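Local coordinates for protein endo-b-1,4-glucanase (Nasutitermes takasagoensis, PDB 1KS8) that probably hydrolyses internal beta-1,4-glucosidic linkages in cellulose and related beta-glucans, as a family 9 endoglucanase from a termite, at residues K6-D11 with C348-N353; D11-Y16 with A86-D91; K94-A99 with I164-V169; L263-T268 with A318-S323; S362-P367 with W374-S379. All blocks are in the same frame, centred on the assembly; numbering follows the deposited sequence.

Contact 1: residues K6-D11 with C348-N353; sequences KQVLRD and CGFGSN
V8 and F350 lie opposite each other with their CA atoms 7.6 Å apart, and the CA atoms of D11 and G349 are separated by 8.1 Å, so the gap between helix 5-18 and loop 348-353 is bridged by side chains. The F350 ring reaches the helix because its CG is anti to the backbone N (chi1 174°), which extends the side chain from the loop toward V8. One methyl, V8 CG2, sits over a face of the ring in a CH-pi contact, 3.9 Å from the ring centroid and 25° off the normal. Offset toward the rim, it comes closest to F350 CE1, at 3.6 Å. The two side chains meet at about a right angle. One turn further along the helix, the D11 carboxylate approaches the base of the same ring obliquely, OD1 lying 3.9 Å from F350 CD1, with carboxylate and ring planes 66° apart. The helices of this (alpha/alpha)6 fold supply the surroundings: L339 of helix 324-341 touches both V8 and F350, and V8 also meets F421 and L425 of helix 415-430, so the first and last helices of the chain pack together here. Cutting F350 back to an alanine is likely to leave V8 CG2 without its aromatic partner and to open a gap beside L339. The loop holds F350 between two glycines with positive phi, and at G351 a side chain would crowd F350 CD2. A hydrogen bond joins F350 O to S345 OG, and G349 is about 11 Å from the side chain of D403, a predicted active-site residue.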
# COMPACT_ATOMS: atom_id res chain seq x y z
N LYS A 6 5.00 -15.09 -11.35
CA LYS A 6 5.76 -14.05 -12.03
C LYS A 6 4.82 -13.15 -12.80
O LYS A 6 4.95 -11.92 -12.77
CB LYS A 6 6.78 -14.67 -12.99
CG LYS A 6 7.93 -15.39 -12.31
CD LYS A 6 8.90 -15.96 -13.35
CE LYS A 6 10.09 -16.62 -12.68
NZ LYS A 6 9.69 -17.77 -11.83
N GLN A 7 3.85 -13.74 -13.49
CA GLN A 7 2.91 -12.94 -14.26
C GLN A 7 1.92 -12.19 -13.36
O GLN A 7 1.50 -11.09 -13.70
CB GLN A 7 2.15 -13.80 -15.27
CG GLN A 7 1.26 -12.97 -16.21
CD GLN A 7 2.03 -11.88 -16.94
OE1 GLN A 7 1.63 -10.71 -16.93
NE2 GLN A 7 3.12 -12.25 -17.58
N VAL A 8 1.54 -12.78 -12.22
CA VAL A 8 0.62 -12.06 -11.35
C VAL A 8 1.35 -10.83 -10.81
O VAL A 8 0.75 -9.77 -10.65
CB VAL A 8 0.11 -12.95 -10.18
CG1 VAL A 8 -0.90 -12.17 -9.35
CG2 VAL A 8 -0.54 -14.20 -10.74
N LEU A 9 2.65 -10.98 -10.54
CA LEU A 9 3.46 -9.85 -10.06
C LEU A 9 3.45 -8.75 -11.12
O LEU A 9 3.25 -7.57 -10.80
CB LEU A 9 4.90 -10.30 -9.79
CG LEU A 9 5.92 -9.22 -9.38
CD1 LEU A 9 5.41 -8.43 -8.19
CD2 LEU A 9 7.25 -9.88 -9.05
N ARG A 10 3.66 -9.12 -12.37
CA ARG A 10 3.64 -8.15 -13.46
C ARG A 10 2.25 -7.51 -13.55
O ARG A 10 2.12 -6.32 -13.81
CB ARG A 10 3.98 -8.81 -14.79
CG ARG A 10 5.39 -9.38 -14.86
CD ARG A 10 5.64 -10.08 -16.19
NE ARG A 10 6.85 -10.90 -16.13
CZ ARG A 10 6.88 -12.21 -16.32
NH1 ARG A 10 5.76 -12.88 -16.59
NH2 ARG A 10 8.03 -12.86 -16.24
N ASP A 11 1.21 -8.32 -13.33
CA ASP A 11 -0.16 -7.81 -13.38
C ASP A 11 -0.38 -6.78 -12.28
O ASP A 11 -1.01 -5.75 -12.50
CB ASP A 11 -1.17 -8.95 -13.21
CG ASP A 11 -1.30 -9.82 -14.45
OD1 ASP A 11 -2.05 -10.82 -14.37
OD2 ASP A 11 -0.67 -9.52 -15.48
N CYS A 348 -8.54 -9.04 -10.70
CA CYS A 348 -9.06 -8.60 -11.99
C CYS A 348 -8.08 -8.90 -13.12
O CYS A 348 -6.87 -8.76 -12.96
CB CYS A 348 -9.35 -7.10 -11.95
SG CYS A 348 -10.63 -6.63 -10.75
N GLY A 349 -8.62 -9.32 -14.26
CA GLY A 349 -7.80 -9.62 -15.42
C GLY A 349 -6.95 -10.86 -15.32
O GLY A 349 -6.06 -11.07 -16.14
N PHE A 350 -7.22 -11.69 -14.32
CA PHE A 350 -6.44 -12.91 -14.12
C PHE A 350 -7.26 -14.12 -13.71
O PHE A 350 -8.21 -14.00 -12.93
CB PHE A 350 -5.36 -12.70 -13.05
CG PHE A 350 -4.61 -13.96 -12.71
CD1 PHE A 350 -3.49 -14.33 -13.43
CD2 PHE A 350 -5.08 -14.81 -11.71
CE1 PHE A 350 -2.83 -15.54 -13.17
CE2 PHE A 350 -4.43 -16.02 -11.44
CZ PHE A 350 -3.30 -16.38 -12.17
N GLY A 351 -6.88 -15.28 -14.23
CA GLY A 351 -7.53 -16.51 -13.84
C GLY A 351 -8.97 -16.77 -14.22
O GLY A 351 -9.54 -16.13 -15.10
N SER A 352 -9.56 -17.72 -13.50
CA SER A 352 -10.93 -18.14 -13.75
C SER A 352 -12.02 -17.27 -13.16
O SER A 352 -12.04 -16.99 -11.97
CB SER A 352 -11.10 -19.57 -13.23
OG SER A 352 -12.41 -20.05 -13.47
N ASN A 353 -12.94 -16.84 -14.02
CA ASN A 353 -14.09 -16.04 -13.62
C ASN A 353 -13.74 -14.92 -12.64
O ASN A 353 -14.33 -14.81 -11.56
CB ASN A 353 -15.14 -16.96 -12.99
CG ASN A 353 -16.50 -16.30 -12.82
OD1 ASN A 353 -17.31 -16.74 -12.01
ND2 ASN A 353 -16.75 -15.26 -13.60

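Contact 2: residues D11-Y16 with A86-D91; sequences DSLLFY and AGALDD
L13 sets CD1 against A88 CB and D91 CB, and CD2 against the D91 carbonyl, at the start of helix 89-106. L13 CD1 touches the two beta carbons at 3.7 Å from A88 CB and 4.0 Å from D91 CB. L13 CD2 turns instead to the backbone and comes within 3.8 Å of D91 O. The branch is aimed by a chi1 of -77°, which sets L13 CG anti to its carbonyl carbon and beside the backbone N. L13 and D91 cross obliquely. Of the D91 side chain CB does the touching; its OD1 makes a salt bridge with K29. A88 contributes its single methyl, directed at the leucine. Q422 of helix 415-430 also touches L13. With an alanine at L13, both methyls would be gone, and A88 CB and D91 CB are likely to face a gap between the helices. The chain around A88 is a tight helix-to-helix joint: G87, with positive phi, ends the preceding helix in a Schellman motif, and A88 is the N-cap of the next. Schellman turn and N-cap together link helices 80-85 and 89-106 of the (alpha/alpha)6 fold, and helix 5-18 packs on that joint through L13.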
# COMPACT_ATOMS: atom_id res chain seq x y z
N ASP A 11 1.21 -8.32 -13.33
CA ASP A 11 -0.16 -7.81 -13.38
C ASP A 11 -0.38 -6.78 -12.28
O ASP A 11 -1.01 -5.75 -12.50
CB ASP A 11 -1.17 -8.95 -13.21
CG ASP A 11 -1.30 -9.82 -14.45
OD1 ASP A 11 -2.05 -10.82 -14.37
OD2 ASP A 11 -0.67 -9.52 -15.48
N SER A 12 0.13 -7.07 -11.08
CA SER A 12 -0.03 -6.14 -9.97
C SER A 12 0.63 -4.80 -10.31
O SER A 12 0.12 -3.74 -9.96
CB SER A 12 0.59 -6.73 -8.69
OG SER A 12 0.29 -5.92 -7.56
N LEU A 13 1.77 -4.86 -11.00
CA LEU A 13 2.44 -3.63 -11.40
C LEU A 13 1.58 -2.87 -12.40
O LEU A 13 1.60 -1.64 -12.44
CB LEU A 13 3.82 -3.94 -11.97
CG LEU A 13 4.84 -4.27 -10.87
CD1 LEU A 13 6.06 -4.96 -11.47
CD2 LEU A 13 5.24 -2.98 -10.15
N LEU A 14 0.80 -3.59 -13.21
CA LEU A 14 -0.09 -2.93 -14.17
C LEU A 14 -1.20 -2.23 -13.40
O LEU A 14 -1.69 -1.18 -13.82
CB LEU A 14 -0.69 -3.94 -15.16
CG LEU A 14 0.28 -4.56 -16.17
CD1 LEU A 14 -0.48 -5.55 -17.03
CD2 LEU A 14 0.92 -3.49 -17.03
N PHE A 15 -1.61 -2.81 -12.28
CA PHE A 15 -2.65 -2.16 -11.48
C PHE A 15 -2.10 -0.83 -10.98
O PHE A 15 -2.79 0.19 -11.05
CB PHE A 15 -3.06 -3.03 -10.28
CG PHE A 15 -3.90 -2.29 -9.27
CD1 PHE A 15 -5.14 -1.76 -9.61
CD2 PHE A 15 -3.43 -2.10 -7.97
CE1 PHE A 15 -5.90 -1.04 -8.68
CE2 PHE A 15 -4.19 -1.39 -7.03
CZ PHE A 15 -5.42 -0.86 -7.38
N TYR A 16 -0.87 -0.81 -10.48
CA TYR A 16 -0.32 0.45 -10.00
C TYR A 16 -0.19 1.46 -11.14
O TYR A 16 -0.40 2.65 -10.93
CB TYR A 16 1.00 0.22 -9.26
CG TYR A 16 0.77 -0.30 -7.85
CD1 TYR A 16 0.14 0.50 -6.89
CD2 TYR A 16 1.10 -1.61 -7.50
CE1 TYR A 16 -0.16 0.00 -5.62
CE2 TYR A 16 0.82 -2.11 -6.23
CZ TYR A 16 0.19 -1.30 -5.30
OH TYR A 16 -0.11 -1.80 -4.05
N ALA A 86 11.20 -12.21 -12.51
CA ALA A 86 10.00 -11.91 -13.28
C ALA A 86 10.29 -10.84 -14.33
O ALA A 86 9.38 -10.43 -15.06
CB ALA A 86 8.89 -11.44 -12.35
N GLY A 87 11.54 -10.40 -14.41
CA GLY A 87 11.91 -9.37 -15.37
C GLY A 87 11.15 -8.09 -15.07
O GLY A 87 10.80 -7.33 -15.97
N ALA A 88 10.90 -7.85 -13.78
CA ALA A 88 10.15 -6.68 -13.35
C ALA A 88 10.88 -5.79 -12.35
O ALA A 88 10.24 -5.01 -11.64
CB ALA A 88 8.81 -7.14 -12.76
N LEU A 89 12.20 -5.90 -12.29
CA LEU A 89 12.96 -5.08 -11.35
C LEU A 89 12.83 -3.59 -11.66
O LEU A 89 12.57 -2.78 -10.77
CB LEU A 89 14.44 -5.48 -11.37
CG LEU A 89 15.36 -4.70 -10.42
CD1 LEU A 89 14.87 -4.84 -8.99
CD2 LEU A 89 16.78 -5.24 -10.55
N ASP A 90 13.01 -3.22 -12.93
CA ASP A 90 12.90 -1.81 -13.31
C ASP A 90 11.50 -1.27 -13.00
O ASP A 90 11.36 -0.20 -12.41
CB ASP A 90 13.20 -1.64 -14.80
CG ASP A 90 14.67 -1.84 -15.12
OD1 ASP A 90 15.02 -1.81 -16.31
OD2 ASP A 90 15.47 -2.01 -14.17
N ASP A 91 10.47 -2.02 -13.39
CA ASP A 91 9.11 -1.58 -13.13
C ASP A 91 8.82 -1.52 -11.63
O ASP A 91 8.10 -0.64 -11.17
CB ASP A 91 8.10 -2.50 -13.83
CG ASP A 91 7.97 -2.20 -15.31
OD1 ASP A 91 7.13 -2.83 -15.97
OD2 ASP A 91 8.72 -1.33 -15.82

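Contact 3: residues K94-A99 with I164-V169; sequences KAVKWA and IVFRNV
F166 is the side chain that crosses from segment 164-169 to helix 89-106, where V96 and K97 meet its far end. Its CB already points at the helix, and CG stands anti to the carbonyl carbon (chi1 -66°), so the ring projects outward with CZ leading. Nearest the root, the flank of the ring carrying CD2 and CE2 has V165 CG1 over one face, 4.0 Å above the ring plane and offset toward the rim. Further out, CE2 meets V96 CG1 at 4.3 Å, the methyl arriving at the ring edge, near its plane. At the tip, CZ approaches K97 CB to 3.9 Å, this time obliquely. Thus V96 and K97, neighbours on one helical turn, each take one atom of the ring's leading end. K97 gives F166 only the base of its side chain. Its CG is anti to the backbone N, and the chain runs away from F166 and bends at chi4, so that NZ makes a salt bridge with D101 and the charged end a cation-pi contact with Y173. The Y173 ring also meets F166 edge-to-face, and R93 of helix 89-106 touches F166 as well. No hydrogen bond links the two segments: between them the contact is apolar and rests on dispersion and fit, while the K97 ammonium is probably balanced at least in part by D101.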
# COMPACT_ATOMS: atom_id res chain seq x y z
N LYS A 94 10.18 1.62 -10.44
CA LYS A 94 9.35 2.72 -10.94
C LYS A 94 8.08 2.89 -10.11
O LYS A 94 7.63 4.02 -9.89
CB LYS A 94 8.96 2.49 -12.40
CG LYS A 94 10.11 2.64 -13.38
CD LYS A 94 9.62 2.42 -14.81
CE LYS A 94 10.75 2.59 -15.81
NZ LYS A 94 11.36 3.95 -15.73
N ALA A 95 7.51 1.78 -9.65
CA ALA A 95 6.29 1.84 -8.85
C ALA A 95 6.55 2.55 -7.53
O ALA A 95 5.71 3.30 -7.03
CB ALA A 95 5.77 0.43 -8.60
N VAL A 96 7.72 2.32 -6.95
CA VAL A 96 8.09 2.96 -5.70
C VAL A 96 8.38 4.44 -5.96
O VAL A 96 7.89 5.32 -5.24
CB VAL A 96 9.33 2.29 -5.08
CG1 VAL A 96 9.85 3.12 -3.91
CG2 VAL A 96 8.98 0.89 -4.62
N LYS A 97 9.16 4.71 -7.00
CA LYS A 97 9.53 6.09 -7.31
C LYS A 97 8.34 6.97 -7.67
O LYS A 97 8.36 8.17 -7.42
CB LYS A 97 10.56 6.10 -8.45
CG LYS A 97 11.20 7.47 -8.69
CD LYS A 97 12.41 7.34 -9.61
CE LYS A 97 13.16 8.66 -9.74
NZ LYS A 97 12.35 9.72 -10.40
N TRP A 98 7.29 6.38 -8.25
CA TRP A 98 6.13 7.19 -8.60
C TRP A 98 5.55 7.80 -7.33
O TRP A 98 5.06 8.92 -7.33
CB TRP A 98 5.08 6.35 -9.31
CG TRP A 98 4.07 7.20 -10.02
CD1 TRP A 98 2.92 7.71 -9.49
CD2 TRP A 98 4.19 7.73 -11.34
NE1 TRP A 98 2.31 8.54 -10.41
CE2 TRP A 98 3.07 8.57 -11.55
CE3 TRP A 98 5.13 7.58 -12.37
CZ2 TRP A 98 2.87 9.26 -12.76
CZ3 TRP A 98 4.93 8.27 -13.56
CH2 TRP A 98 3.81 9.10 -13.74
N ALA A 99 5.61 7.04 -6.23
CA ALA A 99 5.10 7.52 -4.96
C ALA A 99 6.08 8.48 -4.28
O ALA A 99 5.69 9.57 -3.85
CB ALA A 99 4.80 6.35 -4.04
N ILE A 164 17.00 2.84 0.27
CA ILE A 164 17.73 1.58 0.23
C ILE A 164 17.57 0.96 -1.16
O ILE A 164 18.54 0.49 -1.76
CB ILE A 164 17.20 0.59 1.30
CG1 ILE A 164 17.45 1.16 2.70
CG2 ILE A 164 17.87 -0.77 1.15
CD1 ILE A 164 16.78 0.38 3.81
N VAL A 165 16.35 0.99 -1.68
CA VAL A 165 16.07 0.44 -3.00
C VAL A 165 16.96 1.06 -4.08
O VAL A 165 17.47 0.35 -4.95
CB VAL A 165 14.59 0.68 -3.39
CG1 VAL A 165 14.36 0.36 -4.86
CG2 VAL A 165 13.68 -0.17 -2.52
N PHE A 166 17.16 2.37 -4.00
CA PHE A 166 17.95 3.09 -5.00
C PHE A 166 19.41 3.35 -4.64
O PHE A 166 20.13 4.00 -5.40
CB PHE A 166 17.26 4.41 -5.32
CG PHE A 166 15.94 4.24 -6.01
CD1 PHE A 166 15.88 3.92 -7.36
CD2 PHE A 166 14.75 4.35 -5.30
CE1 PHE A 166 14.66 3.72 -8.00
CE2 PHE A 166 13.52 4.14 -5.92
CZ PHE A 166 13.48 3.83 -7.28
N ARG A 167 19.84 2.82 -3.50
CA ARG A 167 21.21 3.01 -3.03
C ARG A 167 22.30 2.85 -4.09
O ARG A 167 23.22 3.66 -4.16
CB ARG A 167 21.48 2.04 -1.87
CG ARG A 167 22.88 2.09 -1.30
CD ARG A 167 23.01 1.11 -0.14
NE ARG A 167 22.55 -0.23 -0.52
CZ ARG A 167 22.53 -1.27 0.30
NH1 ARG A 167 22.95 -1.15 1.56
NH2 ARG A 167 22.09 -2.45 -0.13
N ASN A 168 22.19 1.82 -4.93
CA ASN A 168 23.20 1.59 -5.96
C ASN A 168 22.85 2.08 -7.36
O ASN A 168 23.71 2.64 -8.05
CB ASN A 168 23.53 0.09 -6.02
CG ASN A 168 24.08 -0.44 -4.71
OD1 ASN A 168 25.03 0.11 -4.16
ND2 ASN A 168 23.49 -1.51 -4.21
N VAL A 169 21.61 1.89 -7.78
CA VAL A 169 21.19 2.30 -9.11
C VAL A 169 21.08 3.81 -9.29
O VAL A 169 21.31 4.33 -10.39
CB VAL A 169 19.84 1.65 -9.50
CG1 VAL A 169 18.74 2.16 -8.59
CG2 VAL A 169 19.52 1.94 -10.95

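Contact 4: residues L263-T268 with A318-S323; sequences LLAKLT and AELGLS
L320 sets its two methyls against the last turns of helix 257-268, at A265 and K266, whose backbone is close: the CA atoms of K266 and L320 are 6.7 Å apart. L320 CD1 meets A265 CB at 3.7 Å. L320 CD2 lies over the backbone of the next residue, 3.8 Å from K266 N and 4.0 Å from K266 CB, so one branch finds a methyl and the other a stretch of main chain. L320's own bond to CB does not aim at the helix; its chi1 of -66° places CG beside the backbone N, and this brings the end of the side chain across. K266 takes part only through its root: its long chain leads away and touches R224 of helix 212-226. A265 is also touched by Y273 and K274 of helix 271-286. Further out, T268 ties the end of its helix together. Its OG1 bonds to L264 O at 2.7 Å, with a C=O to donor angle of 143° and the donor above the carbonyl plane, while T268 N reaches the same oxygen from the opposite face. OG1 is further engaged with K270 N. On the other segment, E319 OE1 forms a salt bridge with R328 of helix 324-341. L320 lies within the turn closed by G321 N to A318 O (2.9 Å), which probably steadies it. With its positive phi and two bonds back into the last turn, G321 makes a Schellman motif, here closing a helix of the (alpha/alpha)6 fold and presenting its leucine to a neighbouring helix end.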
# COMPACT_ATOMS: atom_id res chain seq x y z
N LEU A 263 10.44 -6.46 11.59
CA LEU A 263 11.51 -5.60 11.09
C LEU A 263 12.59 -5.48 12.16
O LEU A 263 13.78 -5.69 11.89
CB LEU A 263 10.96 -4.20 10.77
CG LEU A 263 11.58 -3.39 9.61
CD1 LEU A 263 11.31 -1.91 9.86
CD2 LEU A 263 13.07 -3.63 9.50
N LEU A 264 12.19 -5.15 13.39
CA LEU A 264 13.15 -5.02 14.48
C LEU A 264 13.83 -6.35 14.79
O LEU A 264 14.99 -6.38 15.20
CB LEU A 264 12.47 -4.47 15.74
CG LEU A 264 12.19 -2.97 15.71
CD1 LEU A 264 11.41 -2.56 16.95
CD2 LEU A 264 13.51 -2.20 15.64
N ALA A 265 13.12 -7.46 14.59
CA ALA A 265 13.70 -8.77 14.83
C ALA A 265 14.89 -8.96 13.89
O ALA A 265 15.93 -9.47 14.28
CB ALA A 265 12.67 -9.87 14.60
N LYS A 266 14.72 -8.52 12.64
CA LYS A 266 15.79 -8.65 11.65
C LYS A 266 16.94 -7.69 11.92
O LYS A 266 18.11 -8.06 11.78
CB LYS A 266 15.23 -8.40 10.25
CG LYS A 266 16.27 -8.56 9.14
CD LYS A 266 15.64 -8.35 7.77
CE LYS A 266 16.62 -8.69 6.65
NZ LYS A 266 17.86 -7.87 6.72
N LEU A 267 16.61 -6.46 12.30
CA LEU A 267 17.62 -5.44 12.57
C LEU A 267 18.43 -5.62 13.85
O LEU A 267 19.58 -5.20 13.92
CB LEU A 267 16.96 -4.06 12.59
CG LEU A 267 16.28 -3.59 11.30
CD1 LEU A 267 15.60 -2.25 11.55
CD2 LEU A 267 17.30 -3.47 10.19
N THR A 268 17.82 -6.24 14.86
CA THR A 268 18.49 -6.44 16.14
C THR A 268 18.83 -7.89 16.45
O THR A 268 19.70 -8.17 17.28
CB THR A 268 17.64 -5.91 17.30
OG1 THR A 268 16.46 -6.71 17.43
CG2 THR A 268 17.23 -4.46 17.03
N ALA A 318 9.38 -16.20 8.04
CA ALA A 318 10.11 -17.37 7.57
C ALA A 318 11.57 -17.01 7.32
O ALA A 318 12.47 -17.83 7.54
CB ALA A 318 9.47 -17.92 6.30
N GLU A 319 11.82 -15.79 6.85
CA GLU A 319 13.18 -15.34 6.58
C GLU A 319 14.00 -15.24 7.87
O GLU A 319 15.22 -15.29 7.83
CB GLU A 319 13.16 -13.98 5.87
CG GLU A 319 12.59 -14.05 4.47
CD GLU A 319 13.41 -14.93 3.54
OE1 GLU A 319 12.82 -15.57 2.65
OE2 GLU A 319 14.65 -14.98 3.70
N LEU A 320 13.31 -15.09 9.00
CA LEU A 320 13.97 -15.00 10.30
C LEU A 320 14.36 -16.39 10.77
O LEU A 320 15.05 -16.56 11.78
CB LEU A 320 13.04 -14.36 11.34
CG LEU A 320 12.63 -12.90 11.16
CD1 LEU A 320 11.59 -12.54 12.21
CD2 LEU A 320 13.85 -12.00 11.29
N GLY A 321 13.89 -17.40 10.04
CA GLY A 321 14.18 -18.78 10.41
C GLY A 321 13.07 -19.38 11.26
O GLY A 321 13.25 -20.46 11.83
N LEU A 322 11.94 -18.69 11.33
CA LEU A 322 10.80 -19.18 12.11
C LEU A 322 9.92 -20.08 11.25
O LEU A 322 9.35 -19.64 10.26
CB LEU A 322 9.96 -18.00 12.61
CG LEU A 322 10.57 -17.08 13.67
CD1 LEU A 322 9.68 -15.86 13.87
CD2 LEU A 322 10.75 -17.84 14.97
N SER A 323 9.82 -21.35 11.65
CA SER A 323 9.01 -22.35 10.95
C SER A 323 8.89 -22.00 9.47
O SER A 323 7.79 -21.94 8.92
CB SER A 323 7.60 -22.40 11.56
OG SER A 323 7.66 -22.55 12.96

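Contact 5: residues S362-P367 with W374-S379; sequences SSSCPP and WNTFNS
T376 reaches S364 with a methyl rather than its hydroxyl, and that choice follows from its rotamer. With chi1 at -53°, CG2 is anti to the backbone N and directed at segment 362-367, while OG1 is anti to the carbonyl carbon and turns back along its own chain to bond with D373 N. T376 CG2 therefore presses on the main chain of S364: it is 3.2 Å from S364 O, a tight approach, and 3.9 Å from S364 C. The same methyl also lies 3.9 Å from S364 OG and 4.2 Å from P366 CD, and with C365 CA five atoms of three successive residues lie within 4.3 Å of it. S364 adopts the crowded position, OG standing between the backbone N and the carbonyl carbon (chi1 77°). From there OG bonds to R361 O and to W127 NE1, which fix its rotation. Both segments belong to a loop region of this (alpha/alpha)6 enzyme, at the two ends of a short excursion closed by the disulfide between C365 and C372; the ends carry a weakly bonded turn of helix at 362-364 and a short helix at 374-377, and T376 packs one against the other just beyond the disulfide. The S364 side chain is about 11 Å from that of D403 and about 12 Å from that of E412, both predicted active-site residues. Within helix 374-377, the W374 and F377 rings meet: W374 CZ3 stands 3.7 Å above the F377 ring plane, toward its rim. W374 NE1 is anchored on A125 O, and P366 O accepts from R129 NH1.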
# COMPACT_ATOMS: atom_id res chain seq x y z
N SER A 362 -11.94 4.95 -13.48
CA SER A 362 -11.21 4.98 -14.74
C SER A 362 -11.36 3.73 -15.60
O SER A 362 -11.48 3.84 -16.82
CB SER A 362 -9.73 5.32 -14.51
OG SER A 362 -9.04 4.29 -13.83
N SER A 363 -11.36 2.56 -14.99
CA SER A 363 -11.49 1.34 -15.78
C SER A 363 -12.91 1.12 -16.31
O SER A 363 -13.11 0.41 -17.28
CB SER A 363 -11.05 0.11 -14.97
OG SER A 363 -11.87 -0.11 -13.84
N SER A 364 -13.90 1.74 -15.66
CA SER A 364 -15.29 1.57 -16.10
C SER A 364 -15.60 2.38 -17.35
O SER A 364 -16.55 2.09 -18.08
CB SER A 364 -16.24 2.01 -14.99
OG SER A 364 -16.32 3.43 -14.91
N CYS A 365 -14.80 3.40 -17.60
CA CYS A 365 -15.04 4.30 -18.72
C CYS A 365 -14.63 3.87 -20.11
O CYS A 365 -13.59 3.27 -20.32
CB CYS A 365 -14.36 5.63 -18.45
SG CYS A 365 -15.00 6.56 -17.03
N PRO A 366 -15.48 4.19 -21.11
CA PRO A 366 -15.16 3.84 -22.49
C PRO A 366 -14.16 4.92 -22.90
O PRO A 366 -13.96 5.89 -22.16
CB PRO A 366 -16.50 3.98 -23.19
CG PRO A 366 -17.14 5.13 -22.45
CD PRO A 366 -16.83 4.77 -21.01
N PRO A 367 -13.52 4.79 -24.07
CA PRO A 367 -12.58 5.85 -24.42
C PRO A 367 -13.29 7.12 -24.87
O PRO A 367 -14.43 7.08 -25.34
CB PRO A 367 -11.77 5.22 -25.55
CG PRO A 367 -12.77 4.33 -26.22
CD PRO A 367 -13.50 3.70 -25.05
N TRP A 374 -22.29 8.93 -14.37
CA TRP A 374 -22.92 7.97 -13.48
C TRP A 374 -23.74 6.91 -14.21
O TRP A 374 -24.05 5.87 -13.63
CB TRP A 374 -23.77 8.69 -12.43
CG TRP A 374 -22.92 9.31 -11.36
CD1 TRP A 374 -22.51 10.61 -11.27
CD2 TRP A 374 -22.31 8.62 -10.26
NE1 TRP A 374 -21.68 10.77 -10.19
CE2 TRP A 374 -21.54 9.57 -9.55
CE3 TRP A 374 -22.33 7.30 -9.81
CZ2 TRP A 374 -20.80 9.24 -8.41
CZ3 TRP A 374 -21.59 6.96 -8.67
CH2 TRP A 374 -20.84 7.93 -7.98
N ASN A 375 -24.10 7.16 -15.46
CA ASN A 375 -24.83 6.15 -16.21
C ASN A 375 -23.87 5.00 -16.50
O ASN A 375 -24.27 3.85 -16.63
CB ASN A 375 -25.38 6.74 -17.52
CG ASN A 375 -26.49 7.74 -17.28
OD1 ASN A 375 -26.32 8.94 -17.48
ND2 ASN A 375 -27.64 7.25 -16.83
N THR A 376 -22.58 5.32 -16.60
CA THR A 376 -21.55 4.31 -16.85
C THR A 376 -21.45 3.44 -15.60
O THR A 376 -21.36 2.22 -15.68
CB THR A 376 -20.18 4.97 -17.14
OG1 THR A 376 -20.33 5.93 -18.20
CG2 THR A 376 -19.16 3.91 -17.58
N PHE A 377 -21.45 4.09 -14.43
CA PHE A 377 -21.40 3.38 -13.16
C PHE A 377 -22.59 2.43 -13.07
O PHE A 377 -22.48 1.30 -12.60
CB PHE A 377 -21.47 4.38 -12.00
CG PHE A 377 -21.75 3.75 -10.67
CD1 PHE A 377 -20.75 3.10 -9.96
CD2 PHE A 377 -23.03 3.81 -10.12
CE1 PHE A 377 -21.01 2.51 -8.72
CE2 PHE A 377 -23.31 3.23 -8.88
CZ PHE A 377 -22.29 2.58 -8.18
N ASN A 378 -23.74 2.92 -13.54
CA ASN A 378 -25.00 2.19 -13.50
C ASN A 378 -25.14 1.10 -14.57
O ASN A 378 -26.13 0.37 -14.58
CB ASN A 378 -26.14 3.22 -13.63
CG ASN A 378 -27.47 2.69 -13.13
OD1 ASN A 378 -27.55 2.05 -12.08
ND2 ASN A 378 -28.54 2.98 -13.87
N SER A 379 -24.15 0.98 -15.45
CA SER A 379 -24.20 -0.02 -16.52
C SER A 379 -24.13 -1.46 -16.02
O SER A 379 -23.34 -1.78 -15.13
CB SER A 379 -23.05 0.21 -17.51
OG SER A 379 -23.03 -0.81 -18.49

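Contacts 1 and 2 share D11 on helix 5-18 and touch directly: R10 NE is 2.8 Å from A86 O, a probable hydrogen bond. Contact 2 continues into contact 3 along helix 89-106, where L13 CD2 packs on A95 CB at 3.8 Å; the centres of these two contacts are about 13 Å apart. Contacts 2, 3 and 4 all lie along the chain inside the long loop closed by contact 1. Contact 4 lies away from the annotated sites, its centre about 46 Å from that of contact 5, on the opposite side of the chain's centre. The centres of contacts 1 and 5 are about 22 Å apart; G349 of contact 1 and the S364 side chain of contact 5 are each about 11 Å from the side chain of D403, predicted to be in the active site.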